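Local coordinates for protein antibiotic biosynthesis monooxygenase (Rhodospirillum rubrum, PDB 4HL9) that probably acts as a monooxygenase, as expected for a small alpha-beta protein of the antibiotic biosynthesis monooxygenase family, at residues R45-K50 with F72-E77. Residues are numbered along the deposited sequence; the frame is centred on the assembly and turned at random.
Sequences RELVEK and FVFIEE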
ATOM      1  N   ARG A  45      12.727  -4.167  12.241  1.00 20.47           N
ATOM      2  CA  ARG A  45      13.599  -2.988  12.308  1.00 22.46           C
ATOM      3  C   ARG A  45      14.936  -3.193  11.560  1.00 22.39           C
ATOM      4  O   ARG A  45      15.372  -2.325  10.790  1.00 21.89           O
ATOM      5  CB  ARG A  45      13.853  -2.560  13.760  1.00 23.33           C
ATOM      6  CG  ARG A  45      12.618  -2.079  14.526  1.00 27.46           C
ATOM      7  CD  ARG A  45      13.043  -1.510  15.876  1.00 35.28           C
ATOM      8  NE  ARG A  45      12.246  -2.021  16.994  1.00 40.96           N
ATOM      9  CZ  ARG A  45      10.991  -1.663  17.266  1.00 42.96           C
ATOM     10  NH1 ARG A  45      10.342  -0.793  16.494  1.00 44.46           N
ATOM     11  NH2 ARG A  45      10.373  -2.192  18.314  1.00 44.88           N
ATOM     12  N   GLU A  46      15.557  -4.354  11.760  1.00 22.34           N
ATOM     13  CA  GLU A  46      16.782  -4.703  11.019  1.00 22.35           C
ATOM     14  C   GLU A  46      16.508  -4.864   9.518  1.00 21.16           C
ATOM     15  O   GLU A  46      17.288  -4.395   8.701  1.00 21.25           O
ATOM     16  CB  GLU A  46      17.453  -5.972  11.575  1.00 22.56           C
ATOM     17  CG  GLU A  46      18.812  -6.294  10.900  1.00 25.05           C
ATOM     18  CD  GLU A  46      19.454  -7.597  11.381  1.00 28.87           C
ATOM     19  OE1 GLU A  46      18.956  -8.213  12.351  1.00 26.56           O
ATOM     20  OE2 GLU A  46      20.467  -8.005  10.776  1.00 31.48           O
ATOM     21  N   LEU A  47      15.419  -5.538   9.158  1.00 20.77           N
ATOM     22  CA  LEU A  47      15.039  -5.687   7.745  1.00 19.25           C
ATOM     23  C   LEU A  47      14.938  -4.309   7.051  1.00 19.22           C
ATOM     24  O   LEU A  47      15.501  -4.091   5.969  1.00 18.15           O
ATOM     25  CB  LEU A  47      13.753  -6.540   7.609  1.00 19.63           C
ATOM     26  CG  LEU A  47      13.244  -6.858   6.201  1.00 18.88           C
ATOM     27  CD1 LEU A  47      14.324  -7.597   5.372  1.00 21.00           C
ATOM     28  CD2 LEU A  47      11.895  -7.617   6.204  1.00 18.39           C
ATOM     29  N   VAL A  48      14.270  -3.370   7.706  1.00 18.90           N
ATOM     30  CA  VAL A  48      14.103  -2.017   7.161  1.00 20.51           C
ATOM     31  C   VAL A  48      15.457  -1.314   7.014  1.00 21.50           C
ATOM     32  O   VAL A  48      15.793  -0.801   5.926  1.00 21.41           O
ATOM     33  CB  VAL A  48      13.102  -1.205   7.998  1.00 19.71           C
ATOM     34  CG1 VAL A  48      13.147   0.282   7.646  1.00 21.04           C
ATOM     35  CG2 VAL A  48      11.698  -1.752   7.795  1.00 19.70           C
ATOM     36  N   GLU A  49      16.254  -1.343   8.079  1.00 22.09           N
ATOM     37  CA  GLU A  49      17.567  -0.698   8.064  1.00 24.63           C
ATOM     38  C   GLU A  49      18.499  -1.247   6.965  1.00 24.34           C
ATOM     39  O   GLU A  49      19.096  -0.470   6.218  1.00 24.86           O
ATOM     40  CB  GLU A  49      18.207  -0.781   9.452  1.00 25.11           C
ATOM     41  CG  GLU A  49      19.725  -0.639   9.480  1.00 30.71           C
ATOM     42  CD  GLU A  49      20.280  -0.981  10.846  1.00 35.86           C
ATOM     43  OE1 GLU A  49      20.708  -2.147  11.032  1.00 39.34           O
ATOM     44  OE2 GLU A  49      20.254  -0.099  11.731  1.00 36.94           O
ATOM     45  N   LYS A  50      18.579  -2.570   6.841  1.00 24.08           N
ATOM     46  CA  LYS A  50      19.461  -3.206   5.853  1.00 24.05           C
ATOM     47  C   LYS A  50      18.942  -3.050   4.434  1.00 23.57           C
ATOM     48  O   LYS A  50      19.735  -2.891   3.483  1.00 22.89           O
ATOM     49  CB  LYS A  50      19.651  -4.710   6.140  1.00 23.80           C
ATOM     50  CG  LYS A  50      20.514  -5.104   7.345  1.00 26.64           C
ATOM     51  CD  LYS A  50      21.940  -4.592   7.261  1.00 30.49           C
ATOM     52  CE  LYS A  50      22.888  -5.342   8.232  1.00 30.74           C
ATOM     53  NZ  LYS A  50      22.312  -5.612   9.582  1.00 30.88           N
ATOM     54  N   PHE A  72       1.274  -5.883   9.466  1.00 14.44           N
ATOM     55  CA  PHE A  72       2.360  -4.980   9.043  1.00 13.93           C
ATOM     56  C   PHE A  72       2.305  -4.812   7.553  1.00 12.93           C
ATOM     57  O   PHE A  72       2.022  -5.779   6.849  1.00 13.59           O
ATOM     58  CB  PHE A  72       3.736  -5.519   9.472  1.00 12.73           C
ATOM     59  CG  PHE A  72       3.928  -5.521  10.951  1.00 15.58           C
ATOM     60  CD1 PHE A  72       4.344  -4.367  11.613  1.00 16.11           C
ATOM     61  CD2 PHE A  72       3.644  -6.668  11.695  1.00 16.71           C
ATOM     62  CE1 PHE A  72       4.499  -4.360  12.980  1.00 21.14           C
ATOM     63  CE2 PHE A  72       3.793  -6.671  13.063  1.00 20.25           C
ATOM     64  CZ  PHE A  72       4.226  -5.515  13.710  1.00 20.79           C
ATOM     65  N   VAL A  73       2.625  -3.604   7.081  1.00 13.56           N
ATOM     66  CA  VAL A  73       2.534  -3.282   5.659  1.00 13.05           C
ATOM     67  C   VAL A  73       3.816  -2.589   5.200  1.00 13.24           C
ATOM     68  O   VAL A  73       4.230  -1.570   5.777  1.00 13.15           O
ATOM     69  CB  VAL A  73       1.296  -2.423   5.329  1.00 12.96           C
ATOM     70  CG1 VAL A  73       1.264  -2.039   3.826  1.00 17.03           C
ATOM     71  CG2 VAL A  73       0.001  -3.165   5.715  1.00 14.14           C
ATOM     72  N   PHE A  74       4.440  -3.166   4.181  1.00 12.57           N
ATOM     73  CA  PHE A  74       5.606  -2.588   3.543  1.00 13.71           C
ATOM     74  C   PHE A  74       5.143  -1.799   2.327  1.00 13.10           C
ATOM     75  O   PHE A  74       4.278  -2.248   1.590  1.00 13.44           O
ATOM     76  CB  PHE A  74       6.552  -3.706   3.052  1.00 14.57           C
ATOM     77  CG  PHE A  74       7.253  -4.451   4.157  1.00 17.07           C
ATOM     78  CD1 PHE A  74       8.454  -3.980   4.678  1.00 20.49           C
ATOM     79  CD2 PHE A  74       6.733  -5.651   4.639  1.00 17.04           C
ATOM     80  CE1 PHE A  74       9.118  -4.675   5.690  1.00 20.56           C
ATOM     81  CE2 PHE A  74       7.401  -6.366   5.623  1.00 19.04           C
ATOM     82  CZ  PHE A  74       8.581  -5.877   6.156  1.00 20.84           C
ATOM     83  N   ILE A  75       5.693  -0.598   2.139  1.00 13.86           N
ATOM     84  CA  ILE A  75       5.499   0.131   0.900  1.00 13.39           C
ATOM     85  C   ILE A  75       6.887   0.352   0.338  1.00 14.11           C
ATOM     86  O   ILE A  75       7.727   0.959   0.993  1.00 14.40           O
ATOM     87  CB  ILE A  75       4.800   1.506   1.122  1.00 14.51           C
ATOM     88  CG1 ILE A  75       3.349   1.313   1.582  1.00 14.52           C
ATOM     89  CG2 ILE A  75       4.794   2.309  -0.194  1.00 12.08           C
ATOM     90  CD1 ILE A  75       2.664   2.636   2.014  1.00 19.23           C
ATOM     91  N   GLU A  76       7.121  -0.141  -0.879  1.00 14.68           N
ATOM     92  CA  GLU A  76       8.472  -0.196  -1.419  1.00 15.40           C
ATOM     93  C   GLU A  76       8.464   0.406  -2.821  1.00 15.92           C
ATOM     94  O   GLU A  76       7.454   0.382  -3.520  1.00 13.65           O
ATOM     95  CB  GLU A  76       9.006  -1.652  -1.468  1.00 16.42           C
ATOM     96  CG  GLU A  76       8.400  -2.644  -0.429  1.00 16.90           C
ATOM     97  CD  GLU A  76       8.831  -4.135  -0.616  1.00 21.71           C
ATOM     98  OE1 GLU A  76       9.569  -4.472  -1.575  1.00 17.98           O
ATOM     99  OE2 GLU A  76       8.446  -4.982   0.239  1.00 20.13           O
ATOM    100  N   GLU A  77       9.602   0.961  -3.206  1.00 17.44           N
ATOM    101  CA  GLU A  77       9.782   1.422  -4.566  1.00 19.11           C
ATOM    102  C   GLU A  77      11.141   0.907  -5.030  1.00 19.14           C
ATOM    103  O   GLU A  77      12.156   1.056  -4.327  1.00 20.00           O
ATOM    104  CB  GLU A  77       9.676   2.953  -4.616  1.00 19.69           C
ATOM    105  CG  GLU A  77       9.646   3.556  -5.997  1.00 23.22           C
ATOM    106  CD  GLU A  77       9.241   5.026  -5.986  1.00 29.88           C
ATOM    107  OE1 GLU A  77       9.334   5.687  -4.924  1.00 34.20           O
ATOM    108  OE2 GLU A  77       8.844   5.529  -7.052  1.00 33.75           O
TER
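Phe74 reaches out from its strand to meet Leu47 and Val48 on the overlying helix, an example of how one aromatic side chain can help fill the gap between a helix and a sheet. The backbones stay well apart, the nearest alpha carbons being Val48 CA and Phe74 CA at 9.3 Å, and the ring from the strand and the Leu47 and Val48 side chains from the helix fill that gap together. With CG anti to its carbonyl carbon (chi1 -70°), Phe74 sends the far end of the ring up to the helix. There CZ lies 3.7 Å from Leu47 CD2, and CE1 is 4.1 Å from the same methyl. Leu47 points its CB at the strand and, with CG anti to the backbone N (chi1 -177°), brings its CD2 branch to the ring; the two side chains cross at about a right angle, with that branch resting against the CZ and CE1 corner. Val48 adds a looser touch, its CG2 standing 4.4 Å from Phe74 CE1. Both methyls approach the ring obliquely, and the join is wholly apolar. Neighbours extend the apolar contact: Leu47 also packs on Leu96 and Val97 of helix 91-101, while Val48 and Phe74 share Leu62 of strand 59-65, and Tyr60 meets the Phe74 ring. Strand 71-78 lies inside the antiparallel sheet, and helix 37-52 packs across one face of it, the layered helix-on-sheet core of the ferredoxin-like alpha-beta fold of antibiotic biosynthesis monooxygenase domains.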